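Local structure of sensor protein kinase WalK (Staphylococcus aureus, 4YWZ) at residues A[114-122]-A[133-144]. The protein is an essential membrane-bound sensor histidine kinase of a two-component signalling system, whose extracellular Cache-type domain probably perceives an external signal. The protein carries 1 engineered substitution. Numbering follows the deposited sequence.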
loop_
_atom_site.group_PDB
_atom_site.type_symbol
_atom_site.label_atom_id
_atom_site.label_comp_id
_atom_site.label_asym_id
_atom_site.label_seq_id
_atom_site.Cartn_x
_atom_site.Cartn_y
_atom_site.Cartn_z
ATOM N N LYS A 114 15.523 -3.241 -15.753
ATOM C CA LYS A 114 14.660 -2.046 -15.715
ATOM C C LYS A 114 13.231 -2.339 -15.093
ATOM O O LYS A 114 12.441 -3.235 -15.450
ATOM C CB LYS A 114 14.531 -1.488 -17.142
ATOM C CG LYS A 114 15.778 -0.843 -17.650
ATOM C CD LYS A 114 15.476 -0.316 -19.070
ATOM C CE LYS A 114 16.698 0.379 -19.664
ATOM N NZ LYS A 114 17.350 1.154 -18.555
ATOM N N ASP A 115 12.904 -1.563 -14.037
ATOM C CA ASP A 115 11.673 -1.623 -13.355
ATOM C C ASP A 115 10.935 -0.240 -13.564
ATOM O O ASP A 115 11.605 0.779 -13.547
ATOM C CB ASP A 115 11.920 -1.660 -11.809
ATOM C CG ASP A 115 12.525 -2.983 -11.304
ATOM O OD1 ASP A 115 12.243 -3.985 -12.026
ATOM O OD2 ASP A 115 13.368 -2.899 -10.309
ATOM N N ARG A 116 9.644 -0.283 -13.716
ATOM C CA ARG A 116 8.782 0.963 -13.631
ATOM C C ARG A 116 8.797 1.584 -12.243
ATOM O O ARG A 116 8.570 0.929 -11.259
ATOM C CB ARG A 116 7.359 0.720 -14.013
ATOM C CG ARG A 116 7.183 0.926 -15.509
ATOM C CD ARG A 116 5.778 0.685 -15.993
ATOM N NE ARG A 116 5.578 -0.720 -15.919
ATOM C CZ ARG A 116 4.686 -1.408 -16.608
ATOM N NH1 ARG A 116 3.875 -0.811 -17.463
ATOM N NH2 ARG A 116 4.606 -2.719 -16.366
ATOM N N VAL A 117 9.121 2.901 -12.165
ATOM C CA VAL A 117 9.253 3.625 -10.910
ATOM C C VAL A 117 8.516 4.949 -11.027
ATOM O O VAL A 117 8.533 5.562 -12.051
ATOM C CB VAL A 117 10.732 3.910 -10.605
ATOM C CG1 VAL A 117 10.872 4.872 -9.428
ATOM C CG2 VAL A 117 11.429 2.576 -10.255
ATOM N N TRP A 118 7.803 5.347 -10.019
ATOM C CA TRP A 118 7.043 6.551 -10.066
ATOM C C TRP A 118 7.846 7.581 -9.309
ATOM O O TRP A 118 8.158 7.445 -8.109
ATOM C CB TRP A 118 5.646 6.398 -9.439
ATOM C CG TRP A 118 4.741 7.549 -9.629
ATOM C CD1 TRP A 118 4.389 8.094 -10.802
ATOM C CD2 TRP A 118 4.057 8.324 -8.610
ATOM N NE1 TRP A 118 3.507 9.180 -10.607
ATOM C CE2 TRP A 118 3.311 9.344 -9.277
ATOM C CE3 TRP A 118 4.048 8.296 -7.225
ATOM C CZ2 TRP A 118 2.515 10.260 -8.585
ATOM C CZ3 TRP A 118 3.302 9.250 -6.537
ATOM C CH2 TRP A 118 2.565 10.217 -7.231
ATOM N N VAL A 119 8.117 8.721 -9.970
ATOM C CA VAL A 119 8.912 9.795 -9.398
ATOM C C VAL A 119 7.938 10.943 -9.087
ATOM O O VAL A 119 7.095 11.349 -9.914
ATOM C CB VAL A 119 9.951 10.383 -10.389
ATOM C CG1 VAL A 119 10.565 11.720 -9.903
ATOM C CG2 VAL A 119 10.982 9.312 -10.736
ATOM N N TYR A 120 7.958 11.354 -7.811
ATOM C CA TYR A 120 7.108 12.469 -7.277
ATOM C C TYR A 120 8.054 13.475 -6.675
ATOM O O TYR A 120 8.904 13.207 -5.825
ATOM C CB TYR A 120 6.139 11.913 -6.264
ATOM C CG TYR A 120 5.238 12.963 -5.647
ATOM C CD1 TYR A 120 4.230 13.460 -6.401
ATOM C CD2 TYR A 120 5.421 13.388 -4.364
ATOM C CE1 TYR A 120 3.357 14.441 -5.888
ATOM C CE2 TYR A 120 4.591 14.341 -3.806
ATOM C CZ TYR A 120 3.616 14.873 -4.597
ATOM O OH TYR A 120 2.714 15.856 -4.071
ATOM N N ASN A 121 7.843 14.741 -7.045
ATOM C CA ASN A 121 8.493 15.846 -6.466
ATOM C C ASN A 121 7.452 16.792 -5.770
ATOM O O ASN A 121 6.405 17.110 -6.340
ATOM C CB ASN A 121 9.123 16.703 -7.559
ATOM C CG ASN A 121 10.317 16.061 -8.190
ATOM O OD1 ASN A 121 11.270 15.774 -7.494
ATOM N ND2 ASN A 121 10.264 15.841 -9.448
ATOM N N ILE A 122 7.803 17.147 -4.542
ATOM C CA ILE A 122 7.042 18.178 -3.792
ATOM C C ILE A 122 7.991 19.222 -3.264
ATOM O O ILE A 122 8.942 18.964 -2.552
ATOM C CB ILE A 122 6.128 17.593 -2.685
ATOM C CG1 ILE A 122 5.373 18.763 -2.000
ATOM C CG2 ILE A 122 6.860 16.714 -1.722
ATOM C CD1 ILE A 122 4.294 18.323 -1.035
ATOM N N ASN A 133 13.347 20.874 -2.527
ATOM C CA ASN A 133 12.436 19.971 -3.119
ATOM C C ASN A 133 12.682 18.571 -2.568
ATOM O O ASN A 133 13.843 18.185 -2.370
ATOM C CB ASN A 133 12.601 19.937 -4.650
ATOM C CG ASN A 133 11.706 18.935 -5.318
ATOM O OD1 ASN A 133 10.515 19.135 -5.440
ATOM N ND2 ASN A 133 12.321 17.781 -5.724
ATOM N N ILE A 134 11.569 17.891 -2.316
ATOM C CA ILE A 134 11.616 16.484 -1.891
ATOM C C ILE A 134 11.385 15.683 -3.181
ATOM O O ILE A 134 10.341 15.832 -3.858
ATOM C CB ILE A 134 10.458 16.183 -0.876
ATOM C CG1 ILE A 134 10.742 16.902 0.448
ATOM C CG2 ILE A 134 10.260 14.652 -0.730
ATOM C CD1 ILE A 134 9.499 16.982 1.348
ATOM N N TYR A 135 12.334 14.826 -3.561
ATOM C CA TYR A 135 12.264 13.938 -4.692
ATOM C C TYR A 135 12.108 12.499 -4.152
ATOM O O TYR A 135 12.872 12.098 -3.298
ATOM C CB TYR A 135 13.613 14.031 -5.419
ATOM C CG TYR A 135 13.914 12.959 -6.463
ATOM C CD1 TYR A 135 14.589 11.840 -6.090
ATOM C CD2 TYR A 135 13.596 13.136 -7.801
ATOM C CE1 TYR A 135 14.935 10.860 -7.030
ATOM C CE2 TYR A 135 13.968 12.217 -8.748
ATOM C CZ TYR A 135 14.605 11.034 -8.322
ATOM O OH TYR A 135 14.939 10.018 -9.220
ATOM N N ILE A 136 11.123 11.804 -4.640
ATOM C CA ILE A 136 10.792 10.457 -4.173
ATOM C C ILE A 136 10.743 9.534 -5.374
ATOM O O ILE A 136 10.097 9.798 -6.368
ATOM C CB ILE A 136 9.478 10.425 -3.448
ATOM C CG1 ILE A 136 9.526 11.296 -2.228
ATOM C CG2 ILE A 136 9.096 8.989 -3.076
ATOM C CD1 ILE A 136 8.201 11.422 -1.538
ATOM N N GLU A 137 11.480 8.399 -5.259
ATOM C CA GLU A 137 11.313 7.202 -6.171
ATOM C C GLU A 137 10.496 6.182 -5.375
ATOM O O GLU A 137 10.871 5.797 -4.239
ATOM C CB GLU A 137 12.642 6.572 -6.593
ATOM C CG GLU A 137 13.444 7.460 -7.486
ATOM C CD GLU A 137 14.809 6.842 -7.955
ATOM O OE1 GLU A 137 15.062 5.648 -7.614
ATOM O OE2 GLU A 137 15.590 7.654 -8.503
ATOM N N SER A 138 9.334 5.846 -5.933
ATOM C CA SER A 138 8.393 4.928 -5.279
ATOM C C SER A 138 8.200 3.709 -6.135
ATOM O O SER A 138 8.209 3.735 -7.379
ATOM C CB SER A 138 7.134 5.695 -4.908
ATOM O OG SER A 138 6.412 6.037 -6.019
ATOM N N LYS A 139 7.965 2.595 -5.424
ATOM C CA LYS A 139 7.954 1.253 -6.047
ATOM C C LYS A 139 6.613 0.890 -6.637
ATOM O O LYS A 139 5.958 -0.150 -6.305
ATOM C CB LYS A 139 8.383 0.261 -4.993
ATOM C CG LYS A 139 9.774 0.424 -4.432
ATOM C CD LYS A 139 10.068 -0.575 -3.363
ATOM C CE LYS A 139 11.441 -0.315 -2.810
ATOM N NZ LYS A 139 11.928 -1.277 -1.761
ATOM N N ILE A 140 6.157 1.662 -7.605
ATOM C CA ILE A 140 4.880 1.428 -8.258
ATOM C C ILE A 140 4.821 0.061 -9.025
ATOM O O ILE A 140 3.705 -0.398 -9.310
ATOM C CB ILE A 140 4.478 2.590 -9.178
ATOM C CG1 ILE A 140 2.991 2.672 -9.359
ATOM C CG2 ILE A 140 5.243 2.577 -10.489
ATOM C CD1 ILE A 140 2.523 4.003 -9.835
ATOM N N ASN A 141 6.005 -0.501 -9.314
ATOM C CA ASN A 141 6.046 -1.783 -10.034
ATOM C C ASN A 141 5.449 -2.835 -9.172
ATOM O O ASN A 141 4.939 -3.835 -9.728
ATOM C CB ASN A 141 7.419 -2.217 -10.459
ATOM C CG ASN A 141 7.348 -2.990 -11.734
ATOM O OD1 ASN A 141 6.508 -2.703 -12.555
ATOM N ND2 ASN A 141 8.084 -4.077 -11.781
ATOM N N ASP A 142 5.352 -2.642 -7.846
ATOM C CA ASP A 142 4.666 -3.624 -7.057
ATOM C C ASP A 142 3.185 -3.737 -7.424
ATOM O O ASP A 142 2.644 -4.862 -7.326
ATOM C CB ASP A 142 4.847 -3.345 -5.549
ATOM C CG ASP A 142 6.301 -3.647 -4.963
ATOM O OD1 ASP A 142 7.088 -4.491 -5.500
ATOM O OD2 ASP A 142 6.496 -3.107 -3.831
ATOM N N VAL A 143 2.494 -2.633 -7.844
ATOM C CA VAL A 143 1.123 -2.611 -8.341
ATOM C C VAL A 143 1.035 -3.399 -9.664
ATOM O O VAL A 143 0.252 -4.316 -9.804
ATOM C CB VAL A 143 0.553 -1.200 -8.505
ATOM C CG1 VAL A 143 -0.839 -1.344 -8.979
ATOM C CG2 VAL A 143 0.706 -0.453 -7.123
ATOM N N TYR A 144 1.888 -3.035 -10.628
ATOM C CA TYR A 144 1.902 -3.749 -11.909
ATOM C C TYR A 144 2.176 -5.208 -11.770
ATOM O O TYR A 144 1.506 -6.044 -12.423
ATOM C CB TYR A 144 2.893 -3.030 -12.840
ATOM C CG TYR A 144 2.496 -1.623 -13.281
ATOM C CD1 TYR A 144 1.471 -1.386 -14.219
ATOM C CD2 TYR A 144 3.156 -0.557 -12.817
ATOM C CE1 TYR A 144 1.195 -0.073 -14.613
ATOM C CE2 TYR A 144 2.866 0.756 -13.236
ATOM C CZ TYR A 144 1.916 0.967 -14.121
ATOM O OH TYR A 144 1.655 2.260 -14.472
HETATM O O HOH W 1 7.255 8.714 -5.836
#
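Trp118, Tyr120 and Ile122 pair with Ser138, Ile136 and Ile134 in the antiparallel hairpin of strands 114-126 and 129-138 of this Cache-type receptor domain, with 129-138 the middle strand of the five-stranded sheet and 114-126 between it and strand 102-109. Two backbone bonds join each of the three pairs, whose side chains occupy the sheet face covered by helix 7-37. There Ser138 OG meets the rim of the Trp118 indole at CE3 (3.5 Å), near the ring plane, and a water bonds both this hydroxyl and Trp118 O. The indole NE1 is taken by Asp103. On the other face, Asn133 ND2 donates to Asn121 OD1 (2.9 Å) from well above the carbonyl plane, the two amides being turned 53° apart. Asn121 ND2 in turn reaches Asn102 and Ser91. Further along, Val119 CG1 packs on Tyr135 CE2 (3.6 Å), and Tyr135 OH donates to the anti lone pair of Glu137 OE2 (2.6 Å); OE2 also forms a salt bridge with Lys108, and OE1 is hydrogen-bonded to Tyr110 OH. Past the inverse gamma turn at Lys139, Ile140 CD1 touches Trp118 CB (4.0 Å). A bend at chi3 (-72°) lays the Arg116 guanidinium flat over Tyr144 of helix 141-149, planes 4° apart and CZ 4.0 Å from the ring centroid. Paired backbone bonds thus set the strand register, hydrogen bonds satisfy the buried Asn121 amide and Glu137 carboxylate, and the partly exposed cation-pi stack fastens helix 141-149 to the strand.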